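Local coordinates for sorbitol dehydrogenase (Gluconobacter oxydans, PDB 5ITG), which probably oxidises D-sorbitol to L-sorbose, passing hydride to NADP as its cofactor, at residues A[35-39]-A[253-257]; A[60-64]-A[105-109]; A[75-81]-A[98-104]. All blocks are in the same frame, centred on the assembly; numbering follows the deposited sequence.

Contact 1 of 3, residues A[35-39]-A[253-257]; sequences NFFRA and LPLVA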
ATOM      1  N   ASN A  35      -4.871   8.708   6.086  1.00 18.59           N
ATOM      2  CA  ASN A  35      -5.251   7.602   6.944  1.00 17.93           C
ATOM      3  C   ASN A  35      -4.211   6.499   7.069  1.00 17.85           C
ATOM      4  O   ASN A  35      -3.969   6.004   8.165  1.00 16.56           O
ATOM      5  CB  ASN A  35      -6.560   6.981   6.464  1.00 18.51           C
ATOM      6  CG  ASN A  35      -7.696   7.969   6.441  1.00 20.29           C
ATOM      7  OD1 ASN A  35      -7.799   8.830   7.312  1.00 21.31           O
ATOM      8  ND2 ASN A  35      -8.569   7.844   5.445  1.00 23.15           N
ATOM      9  N   PHE A  36      -3.605   6.104   5.955  1.00 16.11           N
ATOM     10  CA  PHE A  36      -2.618   5.037   6.004  1.00 15.79           C
ATOM     11  C   PHE A  36      -1.463   5.383   6.940  1.00 15.59           C
ATOM     12  O   PHE A  36      -1.059   4.564   7.774  1.00 16.21           O
ATOM     13  CB  PHE A  36      -2.075   4.735   4.607  1.00 17.45           C
ATOM     14  CG  PHE A  36      -1.125   3.576   4.581  1.00 19.59           C
ATOM     15  CD1 PHE A  36      -1.566   2.300   4.916  1.00 18.71           C
ATOM     16  CD2 PHE A  36       0.216   3.760   4.268  1.00 17.77           C
ATOM     17  CE1 PHE A  36      -0.679   1.223   4.941  1.00 20.70           C
ATOM     18  CE2 PHE A  36       1.110   2.690   4.291  1.00 19.09           C
ATOM     19  CZ  PHE A  36       0.661   1.422   4.629  1.00 20.47           C
ATOM     20  N   PHE A  37      -0.933   6.593   6.791  1.00 13.90           N
ATOM     21  CA  PHE A  37       0.168   7.067   7.628  1.00 15.51           C
ATOM     22  C   PHE A  37      -0.221   6.987   9.098  1.00 15.16           C
ATOM     23  O   PHE A  37       0.525   6.475   9.931  1.00 16.95           O
ATOM     24  CB  PHE A  37       0.515   8.529   7.291  1.00 14.13           C
ATOM     25  CG  PHE A  37       1.160   9.273   8.436  1.00 17.32           C
ATOM     26  CD1 PHE A  37       2.473   9.005   8.805  1.00 16.32           C
ATOM     27  CD2 PHE A  37       0.425  10.181   9.196  1.00 16.95           C
ATOM     28  CE1 PHE A  37       3.047   9.629   9.920  1.00 18.87           C
ATOM     29  CE2 PHE A  37       0.991  10.812  10.317  1.00 18.53           C
ATOM     30  CZ  PHE A  37       2.303  10.533  10.677  1.00 18.19           C
ATOM     31  N   ARG A  38      -1.405   7.499   9.408  1.00 16.76           N
ATOM     32  CA  ARG A  38      -1.888   7.526  10.779  1.00 16.91           C
ATOM     33  C   ARG A  38      -2.122   6.148  11.409  1.00 17.39           C
ATOM     34  O   ARG A  38      -2.051   6.012  12.632  1.00 18.94           O
ATOM     35  CB  ARG A  38      -3.159   8.363  10.836  1.00 17.23           C
ATOM     36  CG  ARG A  38      -2.934   9.809  10.430  1.00 20.14           C
ATOM     37  CD  ARG A  38      -4.265  10.481  10.149  1.00 28.24           C
ATOM     38  NE  ARG A  38      -5.101  10.440  11.334  1.00 27.44           N
ATOM     39  CZ  ARG A  38      -6.429  10.467  11.328  1.00 28.66           C
ATOM     40  NH1 ARG A  38      -7.103  10.533  10.189  1.00 26.78           N
ATOM     41  NH2 ARG A  38      -7.080  10.420  12.480  1.00 27.27           N
ATOM     42  N   ALA A  39      -2.385   5.137  10.581  1.00 15.59           N
ATOM     43  CA  ALA A  39      -2.638   3.782  11.074  1.00 15.22           C
ATOM     44  C   ALA A  39      -1.458   2.834  10.886  1.00 15.77           C
ATOM     45  O   ALA A  39      -1.471   1.707  11.386  1.00 16.15           O
ATOM     46  CB  ALA A  39      -3.875   3.204  10.381  1.00 13.89           C
ATOM     47  N   LEU A 253     -11.556  13.149  13.914  1.00 27.88           N
ATOM     48  CA  LEU A 253     -10.704  12.442  12.960  1.00 26.87           C
ATOM     49  C   LEU A 253     -10.508  10.957  13.291  1.00 26.17           C
ATOM     50  O   LEU A 253      -9.380  10.473  13.364  1.00 23.37           O
ATOM     51  CB  LEU A 253      -9.341  13.135  12.910  1.00 27.62           C
ATOM     52  CG  LEU A 253      -9.440  14.641  12.662  1.00 28.88           C
ATOM     53  CD1 LEU A 253      -8.141  15.322  13.041  1.00 30.15           C
ATOM     54  CD2 LEU A 253      -9.793  14.887  11.202  1.00 29.34           C
ATOM     55  N   PRO A 254     -11.605  10.210  13.477  1.00 25.93           N
ATOM     56  CA  PRO A 254     -11.489   8.786  13.796  1.00 25.61           C
ATOM     57  C   PRO A 254     -11.192   7.961  12.553  1.00 24.77           C
ATOM     58  O   PRO A 254     -11.617   8.311  11.457  1.00 24.89           O
ATOM     59  CB  PRO A 254     -12.862   8.461  14.360  1.00 26.78           C
ATOM     60  CG  PRO A 254     -13.746   9.257  13.455  1.00 25.49           C
ATOM     61  CD  PRO A 254     -13.023  10.605  13.381  1.00 26.85           C
ATOM     62  N   LEU A 255     -10.457   6.870  12.724  1.00 24.51           N
ATOM     63  CA  LEU A 255     -10.158   5.993  11.602  1.00 24.73           C
ATOM     64  C   LEU A 255     -10.086   4.561  12.114  1.00 24.06           C
ATOM     65  O   LEU A 255      -9.973   4.320  13.325  1.00 20.98           O
ATOM     66  CB  LEU A 255      -8.849   6.394  10.902  1.00 27.72           C
ATOM     67  CG  LEU A 255      -7.490   6.072  11.523  1.00 28.80           C
ATOM     68  CD1 LEU A 255      -6.397   6.455  10.536  1.00 30.56           C
ATOM     69  CD2 LEU A 255      -7.313   6.813  12.834  1.00 33.01           C
ATOM     70  N   VAL A 256     -10.164   3.616  11.186  1.00 22.14           N
ATOM     71  CA  VAL A 256     -10.142   2.205  11.531  1.00 21.46           C
ATOM     72  C   VAL A 256      -9.238   1.440  10.564  1.00 20.17           C
ATOM     73  O   VAL A 256      -9.081   1.822   9.411  1.00 19.49           O
ATOM     74  CB  VAL A 256     -11.587   1.636  11.498  1.00 21.59           C
ATOM     75  CG1 VAL A 256     -12.231   1.931  10.156  1.00 21.54           C
ATOM     76  CG2 VAL A 256     -11.582   0.145  11.784  1.00 23.84           C
ATOM     77  N   ALA A 257      -8.628   0.371  11.055  1.00 19.74           N
ATOM     78  CA  ALA A 257      -7.741  -0.441  10.231  1.00 18.20           C
ATOM     79  C   ALA A 257      -7.870  -1.885  10.678  1.00 17.00           C
ATOM     80  O   ALA A 257      -8.369  -2.153  11.771  1.00 15.40           O
ATOM     81  CB  ALA A 257      -6.298   0.028  10.393  1.00 15.18           C
TER

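Contact 2 of 3, residues A[60-64]-A[105-109]; sequences VGLTG and LLAPA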
ATOM      1  N   VAL A  60       2.970  17.414   7.794  1.00 22.24           N
ATOM      2  CA  VAL A  60       2.860  18.535   6.872  1.00 21.21           C
ATOM      3  C   VAL A  60       1.930  18.239   5.701  1.00 22.30           C
ATOM      4  O   VAL A  60       2.078  17.227   5.014  1.00 21.73           O
ATOM      5  CB  VAL A  60       4.241  18.929   6.291  1.00 20.96           C
ATOM      6  CG1 VAL A  60       4.093  20.137   5.374  1.00 20.78           C
ATOM      7  CG2 VAL A  60       5.211  19.232   7.412  1.00 20.22           C
ATOM      8  N   GLY A  61       0.960  19.125   5.490  1.00 21.86           N
ATOM      9  CA  GLY A  61       0.038  18.971   4.378  1.00 22.75           C
ATOM     10  C   GLY A  61       0.544  19.874   3.267  1.00 23.66           C
ATOM     11  O   GLY A  61       0.952  21.006   3.535  1.00 24.50           O
ATOM     12  N   LEU A  62       0.528  19.392   2.030  1.00 25.08           N
ATOM     13  CA  LEU A  62       1.026  20.178   0.902  1.00 28.90           C
ATOM     14  C   LEU A  62       0.011  21.111   0.249  1.00 30.11           C
ATOM     15  O   LEU A  62       0.391  22.090  -0.391  1.00 29.58           O
ATOM     16  CB  LEU A  62       1.599  19.244  -0.162  1.00 29.47           C
ATOM     17  CG  LEU A  62       2.867  18.495   0.247  1.00 30.51           C
ATOM     18  CD1 LEU A  62       3.095  17.331  -0.704  1.00 31.15           C
ATOM     19  CD2 LEU A  62       4.050  19.453   0.247  1.00 29.26           C
ATOM     20  N   THR A  63      -1.275  20.808   0.401  1.00 32.55           N
ATOM     21  CA  THR A  63      -2.324  21.634  -0.190  1.00 34.72           C
ATOM     22  C   THR A  63      -2.903  22.635   0.810  1.00 35.88           C
ATOM     23  O   THR A  63      -3.038  22.340   1.995  1.00 36.70           O
ATOM     24  CB  THR A  63      -3.471  20.757  -0.743  1.00 34.46           C
ATOM     25  OG1 THR A  63      -4.008  19.951   0.312  1.00 36.27           O
ATOM     26  CG2 THR A  63      -2.957  19.850  -1.846  1.00 33.95           C
ATOM     27  N   GLY A  64      -3.243  23.823   0.323  1.00 37.50           N
ATOM     28  CA  GLY A  64      -3.800  24.841   1.197  1.00 39.86           C
ATOM     29  C   GLY A  64      -5.255  25.141   0.892  1.00 42.07           C
ATOM     30  O   GLY A  64      -5.746  26.231   1.184  1.00 41.81           O
ATOM     31  N   LEU A 105       1.239  20.905  10.259  1.00 29.70           N
ATOM     32  CA  LEU A 105       1.431  22.176   9.575  1.00 30.04           C
ATOM     33  C   LEU A 105       0.943  22.180   8.142  1.00 29.18           C
ATOM     34  O   LEU A 105       1.103  21.202   7.413  1.00 28.47           O
ATOM     35  CB  LEU A 105       2.912  22.565   9.564  1.00 28.91           C
ATOM     36  CG  LEU A 105       3.605  22.946  10.871  1.00 32.85           C
ATOM     37  CD1 LEU A 105       3.629  21.774  11.830  1.00 32.24           C
ATOM     38  CD2 LEU A 105       5.023  23.410  10.555  1.00 34.12           C
ATOM     39  N   LEU A 106       0.339  23.293   7.748  1.00 29.92           N
ATOM     40  CA  LEU A 106      -0.118  23.476   6.382  1.00 31.46           C
ATOM     41  C   LEU A 106       0.999  24.276   5.718  1.00 32.37           C
ATOM     42  O   LEU A 106       1.149  25.475   5.970  1.00 32.43           O
ATOM     43  CB  LEU A 106      -1.421  24.271   6.347  1.00 34.19           C
ATOM     44  CG  LEU A 106      -2.709  23.456   6.315  1.00 36.02           C
ATOM     45  CD1 LEU A 106      -3.909  24.381   6.458  1.00 37.06           C
ATOM     46  CD2 LEU A 106      -2.776  22.686   5.008  1.00 37.31           C
ATOM     47  N   ALA A 107       1.787  23.603   4.884  1.00 32.17           N
ATOM     48  CA  ALA A 107       2.909  24.235   4.198  1.00 31.08           C
ATOM     49  C   ALA A 107       2.601  25.609   3.611  1.00 31.79           C
ATOM     50  O   ALA A 107       3.322  26.573   3.866  1.00 29.30           O
ATOM     51  CB  ALA A 107       3.438  23.307   3.102  1.00 32.92           C
ATOM     52  N   PRO A 108       1.532  25.719   2.808  1.00 32.63           N
ATOM     53  CA  PRO A 108       1.193  27.016   2.215  1.00 33.39           C
ATOM     54  C   PRO A 108       1.035  28.159   3.219  1.00 34.62           C
ATOM     55  O   PRO A 108       1.394  29.296   2.920  1.00 36.02           O
ATOM     56  CB  PRO A 108      -0.095  26.716   1.451  1.00 33.96           C
ATOM     57  CG  PRO A 108       0.113  25.294   1.007  1.00 32.45           C
ATOM     58  CD  PRO A 108       0.660  24.657   2.274  1.00 32.27           C
ATOM     59  N   ALA A 109       0.512  27.857   4.405  1.00 35.05           N
ATOM     60  CA  ALA A 109       0.311  28.869   5.440  1.00 35.69           C
ATOM     61  C   ALA A 109       1.608  29.575   5.828  1.00 37.03           C
ATOM     62  O   ALA A 109       1.604  30.772   6.115  1.00 37.11           O
ATOM     63  CB  ALA A 109      -0.328  28.241   6.671  1.00 35.78           C
TER

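Contact 3 of 3, residues A[75-81]-A[98-104]; sequences FKAQDCL and MGALRDY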
ATOM      1  N   PHE A  75      -7.265  19.016  13.661  1.00 34.55           N
ATOM      2  CA  PHE A  75      -6.133  18.315  14.269  1.00 33.80           C
ATOM      3  C   PHE A  75      -5.619  19.124  15.458  1.00 33.68           C
ATOM      4  O   PHE A  75      -5.523  18.616  16.575  1.00 33.77           O
ATOM      5  CB  PHE A  75      -5.004  18.131  13.247  1.00 32.80           C
ATOM      6  CG  PHE A  75      -5.037  16.807  12.526  1.00 31.75           C
ATOM      7  CD1 PHE A  75      -4.627  15.638  13.168  1.00 33.95           C
ATOM      8  CD2 PHE A  75      -5.485  16.724  11.210  1.00 33.45           C
ATOM      9  CE1 PHE A  75      -4.663  14.406  12.508  1.00 32.41           C
ATOM     10  CE2 PHE A  75      -5.526  15.494  10.540  1.00 32.72           C
ATOM     11  CZ  PHE A  75      -5.114  14.335  11.193  1.00 32.42           C
ATOM     12  N   LYS A  76      -5.290  20.388  15.214  1.00 34.20           N
ATOM     13  CA  LYS A  76      -4.796  21.259  16.274  1.00 35.35           C
ATOM     14  C   LYS A  76      -5.801  21.333  17.427  1.00 34.90           C
ATOM     15  O   LYS A  76      -5.414  21.399  18.591  1.00 36.39           O
ATOM     16  CB  LYS A  76      -4.532  22.664  15.719  1.00 36.87           C
ATOM     17  CG  LYS A  76      -3.451  22.715  14.642  1.00 38.37           C
ATOM     18  CD  LYS A  76      -2.066  22.384  15.205  1.00 39.56           C
ATOM     19  CE  LYS A  76      -1.593  23.452  16.188  1.00 40.31           C
ATOM     20  NZ  LYS A  76      -0.206  23.202  16.683  1.00 42.59           N
ATOM     21  N   ALA A  77      -7.088  21.308  17.101  1.00 34.94           N
ATOM     22  CA  ALA A  77      -8.136  21.378  18.116  1.00 35.93           C
ATOM     23  C   ALA A  77      -8.073  20.206  19.095  1.00 36.45           C
ATOM     24  O   ALA A  77      -8.399  20.353  20.275  1.00 36.18           O
ATOM     25  CB  ALA A  77      -9.510  21.425  17.447  1.00 37.04           C
ATOM     26  N   GLN A  78      -7.659  19.041  18.608  1.00 35.87           N
ATOM     27  CA  GLN A  78      -7.563  17.866  19.466  1.00 36.41           C
ATOM     28  C   GLN A  78      -6.124  17.588  19.874  1.00 37.21           C
ATOM     29  O   GLN A  78      -5.782  16.459  20.236  1.00 36.38           O
ATOM     30  CB  GLN A  78      -8.139  16.639  18.755  1.00 36.94           C
ATOM     31  CG  GLN A  78      -9.637  16.703  18.539  1.00 35.81           C
ATOM     32  CD  GLN A  78     -10.174  15.494  17.798  1.00 36.94           C
ATOM     33  OE1 GLN A  78     -11.375  15.392  17.544  1.00 36.10           O
ATOM     34  NE2 GLN A  78      -9.286  14.568  17.444  1.00 34.58           N
ATOM     35  N   ASP A  79      -5.289  18.627  19.822  1.00 36.75           N
ATOM     36  CA  ASP A  79      -3.876  18.505  20.172  1.00 36.88           C
ATOM     37  C   ASP A  79      -3.212  17.439  19.306  1.00 35.50           C
ATOM     38  O   ASP A  79      -2.284  16.755  19.744  1.00 34.56           O
ATOM     39  CB  ASP A  79      -3.714  18.150  21.656  1.00 38.57           C
ATOM     40  CG  ASP A  79      -4.065  19.308  22.577  1.00 40.08           C
ATOM     41  OD1 ASP A  79      -3.416  20.367  22.469  1.00 41.62           O
ATOM     42  OD2 ASP A  79      -4.988  19.160  23.408  1.00 40.34           O
ATOM     43  N   CYS A  80      -3.705  17.325  18.073  1.00 34.59           N
ATOM     44  CA  CYS A  80      -3.218  16.364  17.087  1.00 33.08           C
ATOM     45  C   CYS A  80      -3.466  14.909  17.471  1.00 32.58           C
ATOM     46  O   CYS A  80      -2.979  13.994  16.804  1.00 33.26           O
ATOM     47  CB  CYS A  80      -1.731  16.596  16.805  1.00 32.66           C
ATOM     48  SG  CYS A  80      -1.419  18.086  15.815  1.00 32.57           S
ATOM     49  N   LEU A  81      -4.228  14.702  18.541  1.00 29.81           N
ATOM     50  CA  LEU A  81      -4.571  13.358  19.004  1.00 28.49           C
ATOM     51  C   LEU A  81      -5.756  12.833  18.194  1.00 27.22           C
ATOM     52  O   LEU A  81      -6.638  13.598  17.808  1.00 25.75           O
ATOM     53  CB  LEU A  81      -4.977  13.384  20.481  1.00 28.18           C
ATOM     54  CG  LEU A  81      -3.967  13.783  21.559  1.00 27.40           C
ATOM     55  CD1 LEU A  81      -4.726  14.126  22.835  1.00 27.13           C
ATOM     56  CD2 LEU A  81      -2.976  12.655  21.807  1.00 25.24           C
HETATM   57  N   MSE A  98      -3.961   7.880  19.715  1.00 26.90           N
HETATM   58  CA  MSE A  98      -2.591   8.007  19.241  1.00 27.28           C
HETATM   59  C   MSE A  98      -1.970   9.369  19.547  1.00 25.98           C
HETATM   60  O   MSE A  98      -2.584  10.400  19.293  1.00 27.39           O
HETATM   61  CB  MSE A  98      -2.574   7.781  17.730  1.00 29.25           C
HETATM   62  CG  MSE A  98      -3.200   6.468  17.290  1.00 33.41           C
HETATM   63 SE   MSE A  98      -1.927   5.036  17.372  0.79 37.97          SE
HETATM   64  CE  MSE A  98      -0.867   5.569  15.844  1.00 35.40           C
ATOM     65  N   GLY A  99      -0.744   9.369  20.062  1.00 25.02           N
ATOM     66  CA  GLY A  99      -0.088  10.625  20.381  1.00 24.57           C
ATOM     67  C   GLY A  99       1.203  10.946  19.637  1.00 24.47           C
ATOM     68  O   GLY A  99       1.777  12.017  19.837  1.00 23.68           O
ATOM     69  N   ALA A 100       1.651  10.046  18.763  1.00 22.51           N
ATOM     70  CA  ALA A 100       2.897  10.247  18.019  1.00 23.15           C
ATOM     71  C   ALA A 100       2.979  11.517  17.160  1.00 23.13           C
ATOM     72  O   ALA A 100       4.056  12.094  17.007  1.00 22.35           O
ATOM     73  CB  ALA A 100       3.187   9.019  17.151  1.00 23.36           C
ATOM     74  N   LEU A 101       1.851  11.936  16.594  1.00 22.85           N
ATOM     75  CA  LEU A 101       1.797  13.130  15.748  1.00 24.51           C
ATOM     76  C   LEU A 101       1.653  14.341  16.662  1.00 25.81           C
ATOM     77  O   LEU A 101       0.568  14.596  17.182  1.00 24.99           O
ATOM     78  CB  LEU A 101       0.596  13.040  14.803  1.00 22.09           C
ATOM     79  CG  LEU A 101       0.395  14.130  13.751  1.00 22.34           C
ATOM     80  CD1 LEU A 101       1.580  14.165  12.795  1.00 23.82           C
ATOM     81  CD2 LEU A 101      -0.888  13.849  12.994  1.00 22.63           C
ATOM     82  N   ARG A 102       2.741  15.087  16.847  1.00 26.40           N
ATOM     83  CA  ARG A 102       2.723  16.233  17.750  1.00 28.67           C
ATOM     84  C   ARG A 102       2.422  17.598  17.146  1.00 30.30           C
ATOM     85  O   ARG A 102       2.204  18.563  17.874  1.00 30.08           O
ATOM     86  CB  ARG A 102       4.037  16.294  18.533  1.00 29.15           C
ATOM     87  CG  ARG A 102       4.189  15.190  19.581  1.00 29.55           C
ATOM     88  CD  ARG A 102       3.140  15.304  20.687  1.00 29.32           C
ATOM     89  NE  ARG A 102       1.887  14.625  20.357  1.00 31.75           N
ATOM     90  CZ  ARG A 102       0.681  15.184  20.432  1.00 32.51           C
ATOM     91  NH1 ARG A 102       0.552  16.445  20.823  1.00 33.68           N
ATOM     92  NH2 ARG A 102      -0.401  14.478  20.126  1.00 32.31           N
ATOM     93  N   ASP A 103       2.417  17.692  15.824  1.00 31.89           N
ATOM     94  CA  ASP A 103       2.098  18.957  15.181  1.00 32.85           C
ATOM     95  C   ASP A 103       1.652  18.682  13.757  1.00 33.73           C
ATOM     96  O   ASP A 103       2.092  17.710  13.136  1.00 33.56           O
ATOM     97  CB  ASP A 103       3.312  19.890  15.166  1.00 34.04           C
ATOM     98  CG  ASP A 103       2.917  21.365  15.170  1.00 37.10           C
ATOM     99  OD1 ASP A 103       1.783  21.689  14.748  1.00 35.61           O
ATOM    100  OD2 ASP A 103       3.748  22.200  15.590  1.00 38.53           O
ATOM    101  N   TYR A 104       0.768  19.534  13.251  1.00 32.07           N
ATOM    102  CA  TYR A 104       0.262  19.405  11.894  1.00 32.16           C
ATOM    103  C   TYR A 104       0.359  20.781  11.245  1.00 31.45           C
ATOM    104  O   TYR A 104      -0.345  21.714  11.637  1.00 30.21           O
ATOM    105  CB  TYR A 104      -1.190  18.925  11.919  1.00 34.41           C
ATOM    106  CG  TYR A 104      -1.778  18.631  10.557  1.00 37.41           C
ATOM    107  CD1 TYR A 104      -2.047  19.656   9.649  1.00 38.57           C
ATOM    108  CD2 TYR A 104      -2.069  17.320  10.175  1.00 39.26           C
ATOM    109  CE1 TYR A 104      -2.592  19.380   8.389  1.00 40.84           C
ATOM    110  CE2 TYR A 104      -2.613  17.034   8.921  1.00 40.33           C
ATOM    111  CZ  TYR A 104      -2.871  18.066   8.034  1.00 40.48           C
ATOM    112  OH  TYR A 104      -3.403  17.781   6.799  1.00 39.74           O
TER
HETATM  113  O   HOH W   1      -1.263  12.195  17.696  1.00 29.36           O

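Contact 1 of 3, residues A[35-39]-A[253-257]
Leu255 reaches into helix 35-39 with one methyl, CD1, which enters among Asn35, Arg38 and Ala39, three positions lining one side of the short helix. CD1 lies 3.8 Å from Arg38 CB and 4.1 Å from Ala39 CB, and it also meets the backbone carbonyl oxygen of Asn35. The same methyl hangs 4.0 Å above the plane of the Arg38 guanidinium, over its centre, while its sister CD2 approaches NH2 of that group at 3.6 Å. Leu255 CG is set between its own backbone N and carbonyl carbon (chi1 76°), which turns CD1 to the helix and CD2 to the guanidinium of Arg38. Beyond this apolar patch, Arg38 bends at chi3 and runs to the loop before the strand, where NH2 donates to Leu253 O at 2.5 Å near the edge of the guanidinium. That is shorter than usual, so the exact length is doubtful; the N-H...O angle is 146°. At the other end Ala39 CB abuts Ala257 CB at 4.0 Å. With an alanine in place of Arg38, Leu253 O would probably lose this donor and the Leu255 methyls the guanidinium they pack against. One shell out, Tyr82 donates its hydroxyl to Arg38 O and makes a cation-pi contact with the arginine, and Phe75 of helix 66-77 packs on it too. Strand 255-257 is tied to Ser83, Thr85 and Thr87 of parallel strand 82-87. The axes of the short segments cross steeply, 9.0 Å apart at 69°. Helix 35-39 is the first after strand 26-31, beyond a glycine-bearing turn, in this Rossmann domain.

Contact 2 of 3, residues A[60-64]-A[105-109]
Gly61 N donates to Leu105 O over 2.8 Å, an almost straight bond (165° at the hydrogen) that reaches the oxygen nearly end-on to its carbonyl. The same oxygen takes a CA-H...O contact from Val60 CA at 3.2 Å, so two neighbouring residues of one strand hold a single carbonyl of the other. Gly61 then answers with its own carbonyl oxygen, which accepts from Ala107 N at 3.0 Å. This alternation, one donor and one acceptor from the same residue, is that of parallel strands, with Val60 opposite Leu105 and Gly61 opposite Leu106. Val60 and Leu105 turn their side chains to one face of the sheet. Val60 holds CG1 anti to its backbone N (chi1 -178°), and from there this methyl skirts Leu105 O and meets, at 4.0 Å, the CB of Ala107, where the second strand gives way to a 3-10 turn. Leu106 projects to the other face, where Gly61 has no side chain to meet it, but its CD2 comes up against Thr63 O at 3.0 Å, a close approach of a methyl to a carbonyl and not a hydrogen bond. Past the strand ends the chains stay together through the Pro108 ring: CG lies 3.5 Å from Leu62 O and 3.7 Å from Gly64 N, an apolar edge laid against the polar backbone of the loop. Thr63 OG1 is bound to Ser68 OG at the start of helix 66-77. Around the pair, strand 26-31 flanks Val60 through Val29 and Phe31, helix 111-119 lies against Val60, Leu105 and Ala107 through Val114 and His117, and helix 66-77 takes Leu106 on the opposite face, against Ser68, Lys69 and Ala72.

Contact 3 of 3, residues A[75-81]-A[98-104]
Met98, present as selenomethionine, takes a CA-H...O contact on its carbonyl oxygen from Leu81 CA at 3.6 Å, with Leu81 CD2 packed against the same oxygen; a water lies between Met98 O and Cys80 O, close enough to bond to both, though it cannot serve every acceptor around it. Gly99 O receives Arg102 NE at 2.7 Å, in the guanidinium plane, which fixes how the twice-bent arginine is turned. Leu101 sends CD2 to Phe75 CE1 (3.8 Å), while its carbonyl oxygen faces Cys80 CB. Arg102 starts away from the helix but curls back, and NH1 and NH2 both donate to Asp79 O, at 3.1 and 3.0 Å. Asp79, with positive phi, is the C-prime residue of the Schellman motif that ends helix 66-77. Asp103 OD1 forms a salt bridge with Lys76 NZ at 3.2 Å, met from above the carboxylate plane. Tyr104 lies in an offset stack on Phe75, centroids 4.7 Å apart and planes at 14°; CG anti to the backbone N (chi1 -175°) swings the ring over the phenylalanine face. Cys80 SG rests beside Tyr104 CB. Charge thus binds the partly open margin, stacked rings the interior, and the arginine probably adds to the stability of the helix end by gripping a carbonyl of its capping turn.

How the contacts relate
All three contacts lie in the Rossmann domain and reach one mixed sheet. Along the chain, contact 1 brackets the others, joining residues 214 positions apart; contact 2 lies within that span, and contact 3 within contact 2. Contacts 2 and 3 share strand 93-106 and adjoin in sequence at residues 104 and 105, their centres about 15 Å apart. Contact 1 is about 13 Å from contact 3, centre to centre, and touches it where Leu253 CD1 meets Phe75 CG at 3.5 Å. Contacts 1 and 2, with centres about 19 Å apart, do not touch. One sheet joins distant segments: contact 1 lays a helix on it, contact 2 pairs two strands, contact 3 packs a helix end.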